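Local coordinates for protein type III effector XopAI (Xanthomonas citri, PDB 6K93) that probably acts in plant host cells as a secreted type III effector, through a mono-ADP-ribosyltransferase-fold domain implicated in binding arginine-containing peptides, at residues A[233-238]-A[310-315]; A[245-250]-A[264-269]. All coordinates share one frame; numbering follows the deposited sequence.

Interaction 1: A[233-238]-A[310-315]; sequences ERYQER and IYQSQI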
# COMPACT_ATOMS: atom_id res chain seq x y z
N GLU A 233 -10.15 17.58 -6.14
CA GLU A 233 -8.75 17.93 -5.95
C GLU A 233 -7.80 16.91 -6.57
O GLU A 233 -6.64 17.24 -6.83
CB GLU A 233 -8.43 18.05 -4.47
CG GLU A 233 -8.85 19.36 -3.86
CD GLU A 233 -8.47 19.45 -2.40
OE1 GLU A 233 -7.37 18.98 -2.03
OE2 GLU A 233 -9.28 20.01 -1.63
N ARG A 234 -8.26 15.68 -6.81
CA ARG A 234 -7.39 14.61 -7.24
C ARG A 234 -7.68 14.07 -8.63
O ARG A 234 -6.76 13.54 -9.27
CB ARG A 234 -7.47 13.43 -6.27
CG ARG A 234 -6.84 13.72 -4.91
CD ARG A 234 -7.24 12.73 -3.84
NE ARG A 234 -6.63 13.08 -2.59
CZ ARG A 234 -6.99 14.11 -1.84
NH1 ARG A 234 -7.98 14.94 -2.20
NH2 ARG A 234 -6.34 14.38 -0.69
N TYR A 235 -8.92 14.21 -9.12
CA TYR A 235 -9.34 13.61 -10.39
C TYR A 235 -10.08 14.66 -11.20
O TYR A 235 -10.96 15.34 -10.67
CB TYR A 235 -10.26 12.41 -10.18
CG TYR A 235 -9.68 11.32 -9.32
CD1 TYR A 235 -9.78 11.39 -7.93
CD2 TYR A 235 -9.03 10.23 -9.87
CE1 TYR A 235 -9.26 10.42 -7.14
CE2 TYR A 235 -8.50 9.25 -9.08
CZ TYR A 235 -8.60 9.35 -7.71
OH TYR A 235 -8.07 8.40 -6.87
N GLN A 236 -9.73 14.77 -12.48
CA GLN A 236 -10.46 15.62 -13.40
C GLN A 236 -10.61 14.89 -14.72
O GLN A 236 -9.65 14.29 -15.20
CB GLN A 236 -9.75 16.96 -13.63
CG GLN A 236 -9.49 17.77 -12.38
CD GLN A 236 -8.10 17.52 -11.81
OE1 GLN A 236 -7.14 17.32 -12.55
NE2 GLN A 236 -7.99 17.54 -10.48
N GLU A 237 -11.81 14.94 -15.30
CA GLU A 237 -12.06 14.32 -16.60
C GLU A 237 -11.06 14.82 -17.63
O GLU A 237 -10.81 16.03 -17.72
CB GLU A 237 -13.49 14.66 -17.05
CG GLU A 237 -14.24 13.53 -17.71
CD GLU A 237 -15.70 13.85 -17.88
OE1 GLU A 237 -16.51 13.28 -17.14
OE2 GLU A 237 -16.04 14.69 -18.75
N ARG A 238 -10.49 13.89 -18.38
CA ARG A 238 -9.54 14.14 -19.47
C ARG A 238 -8.15 14.49 -18.98
O ARG A 238 -7.26 14.77 -19.79
CB ARG A 238 -10.05 15.23 -20.42
CG ARG A 238 -11.18 14.78 -21.35
CD ARG A 238 -11.84 15.95 -22.11
NE ARG A 238 -12.58 16.80 -21.18
CZ ARG A 238 -13.82 16.55 -20.76
NH1 ARG A 238 -14.47 15.48 -21.18
NH2 ARG A 238 -14.40 17.39 -19.91
N ILE A 310 -15.87 7.38 -10.92
CA ILE A 310 -14.68 7.73 -11.69
C ILE A 310 -14.31 6.56 -12.58
O ILE A 310 -14.12 5.44 -12.09
CB ILE A 310 -13.52 8.08 -10.75
CG1 ILE A 310 -13.91 9.25 -9.84
CG2 ILE A 310 -12.24 8.35 -11.54
CD1 ILE A 310 -13.09 9.32 -8.59
N TYR A 311 -14.18 6.81 -13.87
CA TYR A 311 -13.68 5.84 -14.83
C TYR A 311 -12.27 6.26 -15.23
O TYR A 311 -12.08 7.38 -15.69
CB TYR A 311 -14.57 5.76 -16.06
CG TYR A 311 -15.99 5.35 -15.77
CD1 TYR A 311 -16.91 6.25 -15.26
CD2 TYR A 311 -16.41 4.04 -15.99
CE1 TYR A 311 -18.20 5.88 -14.99
CE2 TYR A 311 -17.71 3.67 -15.74
CZ TYR A 311 -18.60 4.58 -15.24
OH TYR A 311 -19.90 4.21 -14.99
N GLN A 312 -11.30 5.40 -15.00
CA GLN A 312 -9.93 5.77 -15.31
C GLN A 312 -9.17 4.55 -15.79
O GLN A 312 -9.57 3.41 -15.55
CB GLN A 312 -9.23 6.39 -14.10
CG GLN A 312 -9.14 5.48 -12.91
CD GLN A 312 -8.48 6.10 -11.70
OE1 GLN A 312 -8.14 7.29 -11.70
NE2 GLN A 312 -8.29 5.30 -10.66
N SER A 313 -8.08 4.82 -16.49
CA SER A 313 -7.24 3.79 -17.09
C SER A 313 -5.79 3.99 -16.71
O SER A 313 -5.24 5.07 -16.94
CB SER A 313 -7.37 3.80 -18.62
OG SER A 313 -8.70 3.47 -19.00
N GLN A 314 -5.17 2.96 -16.15
CA GLN A 314 -3.75 3.05 -15.83
C GLN A 314 -2.93 3.24 -17.10
O GLN A 314 -3.18 2.60 -18.13
CB GLN A 314 -3.28 1.80 -15.10
CG GLN A 314 -1.88 1.91 -14.60
CD GLN A 314 -1.37 0.62 -14.00
OE1 GLN A 314 -2.00 -0.43 -14.09
NE2 GLN A 314 -0.21 0.71 -13.35
N ILE A 315 -1.95 4.14 -17.00
CA ILE A 315 -1.03 4.40 -18.09
C ILE A 315 0.40 4.24 -17.61
O ILE A 315 0.69 4.27 -16.41
CB ILE A 315 -1.25 5.79 -18.72
CG1 ILE A 315 -1.14 6.89 -17.69
CG2 ILE A 315 -2.62 5.85 -19.41
CD1 ILE A 315 -1.28 8.30 -18.29
O HOH W 1 -6.88 6.24 -7.95
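Two first torsions bring Y235 and Q312 together. The tyrosine CG stands anti to its own carbonyl carbon, which turns the ring toward strand 308-315, while the CG of Q312 sits between the backbone N and the carbonyl carbon (chi1 60°) and the rest of that chain runs straight out to the ring edge. The third partner, I310, crosses Y235 at about a right angle and covers one ring face with CD1. This methyl lies 4.1 Å from the centroid of the Y235 ring and 16° off the normal, which satisfies the geometry of a CH-pi contact; it is displaced from the centre toward the rim and lies closest to the CG-CD1 bond.

At the edge of the same ring the amide oxygen of Q312 comes within 3.3 Å of CE2 of Y235. Ring and amide planes are 51° apart. The buried OE1 has no hydrogen-bonding partner in the model, and the edge of the Y235 ring is what it faces across this contact. The amide nitrogen is better provided for. Q312 NE2 donates to a water at 3.2 Å and also bonds S266 OG, which together fix the amide's orientation. The same water lies 2.7 Å from Y235 OH, in the plane of the ring, and thus links the two polar ends.

No direct hydrogen bond joins the segments, and even the nearest CA atoms, those of Y235 and I310, are 8.0 Å apart. The contact is therefore one of side chains alone, burying 138 Å² in total. Y235 directly follows helix 228-234 and also packs on T241, D243 and V296, whereas strand 308-315 runs in the mixed sheet between strands 262-268 and 293-301; the contact thus sets the exit of that helix against the middle of the sheet.

Interaction 2: A[245-250]-A[264-269]; sequences RFFAAS and WESNST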
# COMPACT_ATOMS: atom_id res chain seq x y z
N ARG A 245 -1.67 7.95 -3.24
CA ARG A 245 -2.17 6.96 -2.30
C ARG A 245 -1.79 5.55 -2.71
O ARG A 245 -1.50 5.27 -3.88
CB ARG A 245 -3.70 7.06 -2.16
CG ARG A 245 -4.14 8.45 -1.74
CD ARG A 245 -5.50 8.44 -0.92
NE ARG A 245 -6.44 7.70 -1.62
CZ ARG A 245 -7.39 6.85 -1.20
NH1 ARG A 245 -7.72 6.56 0.08
NH2 ARG A 245 -8.07 6.25 -2.12
N PHE A 246 -1.80 4.65 -1.72
CA PHE A 246 -1.96 3.22 -1.95
C PHE A 246 -3.42 3.00 -2.30
O PHE A 246 -4.31 3.05 -1.44
CB PHE A 246 -1.55 2.41 -0.73
CG PHE A 246 -0.09 2.49 -0.46
CD1 PHE A 246 0.41 3.54 0.26
CD2 PHE A 246 0.79 1.54 -0.96
CE1 PHE A 246 1.77 3.65 0.50
CE2 PHE A 246 2.13 1.66 -0.74
CZ PHE A 246 2.62 2.72 -0.00
N PHE A 247 -3.70 2.77 -3.58
CA PHE A 247 -5.06 2.70 -4.08
C PHE A 247 -5.46 1.24 -4.26
O PHE A 247 -4.83 0.50 -5.03
CB PHE A 247 -5.18 3.42 -5.41
CG PHE A 247 -6.57 3.44 -5.98
CD1 PHE A 247 -7.61 4.08 -5.30
CD2 PHE A 247 -6.84 2.85 -7.20
CE1 PHE A 247 -8.89 4.11 -5.85
CE2 PHE A 247 -8.11 2.89 -7.74
CZ PHE A 247 -9.13 3.51 -7.07
N ALA A 248 -6.45 0.81 -3.50
CA ALA A 248 -6.90 -0.57 -3.53
C ALA A 248 -8.18 -0.73 -4.34
O ALA A 248 -9.03 0.16 -4.40
CB ALA A 248 -7.14 -1.10 -2.12
N ALA A 249 -8.29 -1.89 -4.96
CA ALA A 249 -9.45 -2.25 -5.76
C ALA A 249 -9.67 -3.75 -5.67
O ALA A 249 -8.88 -4.48 -5.11
CB ALA A 249 -9.25 -1.81 -7.22
N SER A 250 -10.78 -4.20 -6.23
CA SER A 250 -11.15 -5.61 -6.26
C SER A 250 -11.33 -6.06 -7.70
O SER A 250 -11.88 -5.33 -8.53
CB SER A 250 -12.41 -5.83 -5.44
OG SER A 250 -12.89 -7.15 -5.54
N TRP A 264 -15.08 3.75 -8.22
CA TRP A 264 -14.20 3.79 -9.36
C TRP A 264 -14.31 2.51 -10.17
O TRP A 264 -14.46 1.42 -9.62
CB TRP A 264 -12.73 3.90 -8.99
CG TRP A 264 -12.14 5.07 -8.32
CD1 TRP A 264 -11.22 5.90 -8.88
CD2 TRP A 264 -12.27 5.47 -6.95
NE1 TRP A 264 -10.78 6.82 -7.95
CE2 TRP A 264 -11.42 6.58 -6.76
CE3 TRP A 264 -13.03 5.02 -5.86
CZ2 TRP A 264 -11.30 7.25 -5.53
CZ3 TRP A 264 -12.93 5.70 -4.65
CH2 TRP A 264 -12.06 6.79 -4.49
N GLU A 265 -14.14 2.64 -11.48
CA GLU A 265 -13.83 1.54 -12.38
C GLU A 265 -12.49 1.88 -13.00
O GLU A 265 -12.40 2.85 -13.75
CB GLU A 265 -14.88 1.36 -13.48
CG GLU A 265 -16.22 0.89 -12.98
CD GLU A 265 -17.16 0.41 -14.13
OE1 GLU A 265 -18.34 0.37 -13.86
OE2 GLU A 265 -16.65 0.13 -15.21
N SER A 266 -11.44 1.15 -12.64
CA SER A 266 -10.09 1.44 -13.10
C SER A 266 -9.55 0.31 -13.95
O SER A 266 -9.53 -0.86 -13.53
CB SER A 266 -9.13 1.66 -11.93
OG SER A 266 -9.60 2.61 -10.98
N ASN A 267 -9.07 0.65 -15.14
CA ASN A 267 -8.44 -0.34 -15.99
C ASN A 267 -7.01 -0.54 -15.54
O ASN A 267 -6.21 0.39 -15.60
CB ASN A 267 -8.52 0.07 -17.45
CG ASN A 267 -9.92 0.02 -17.97
OD1 ASN A 267 -10.55 -1.04 -17.98
ND2 ASN A 267 -10.44 1.16 -18.37
N SER A 268 -6.71 -1.74 -15.09
CA SER A 268 -5.38 -2.08 -14.62
C SER A 268 -4.57 -2.71 -15.73
O SER A 268 -5.09 -3.49 -16.53
CB SER A 268 -5.49 -3.07 -13.45
OG SER A 268 -4.23 -3.52 -13.03
N THR A 269 -3.30 -2.33 -15.79
CA THR A 269 -2.31 -3.01 -16.61
C THR A 269 -1.25 -3.72 -15.79
O THR A 269 -0.85 -4.84 -16.16
CB THR A 269 -1.62 -2.03 -17.56
OG1 THR A 269 -1.11 -0.91 -16.85
CG2 THR A 269 -2.60 -1.57 -18.57
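F247 and W264 both lie in extended strand conformation, yet their CA atoms are 10.6 Å apart. Even at the nearest approach of the two backbones, the CA atoms of A249 and S266 are separated by 8.2 Å. With that distance, and no hydrogen bond joining 245-250 to 264-269, the segments are not paired strands: they belong to different sheets and meet through side chains directed at each other.

The F247 ring carries the contact. With its CG anti to the backbone N (chi1 -177°), it reaches across and presents its CE1-CZ edge to one face of the W264 indole. F247 CZ lies 3.6 Å from W264 CG, and F247 CE1 is 3.7 Å from W264 CE2, above the centre of the indole. A centroid separation of 4.6 Å between the F247 ring and the five-membered ring of W264, with planes at 60°, defines a tilted edge-to-face stack. The neighbouring corner of the phenylalanine, CE2, meets S266 OG at 3.6 Å, near the ring plane. This is packing; the hydroxyl is hydrogen-bonded to Q312 NE2. Elsewhere along the F247 edge R245 NH2 lies in the plane of the ring, and its charge is paired with E224.

Strand 247-250 is an outer strand of the three-stranded antiparallel sheet, bonded through F247 to F288, whereas 262-268 runs between 218-224 and 308-315 in the mixed sheet. The aromatic pair therefore bridges the two sheets, and T222 of strand 218-224 touches both side chains.

In the fold
The two contacts, with centres about 11 Å apart, share the mixed sheet, in which strands 262-268 and 308-315 are neighbours. Probable backbone hydrogen bonds join them: Q312 O to N267 N and Q314 N to N267 O, each 2.8 Å. Side chains also meet: W264 NE1 packs 3.3 Å from Y235 OH and 3.5 Å from I310 CD1. Q312 and W264 thus connect the helix exit of interaction 1 with the sheet interface of interaction 2, which is nested within the loop of chain that interaction 1 closes. Both lie in the ADP-ribosyltransferase family region; their geometry identifies structural packing, without locating an NAD or peptide site.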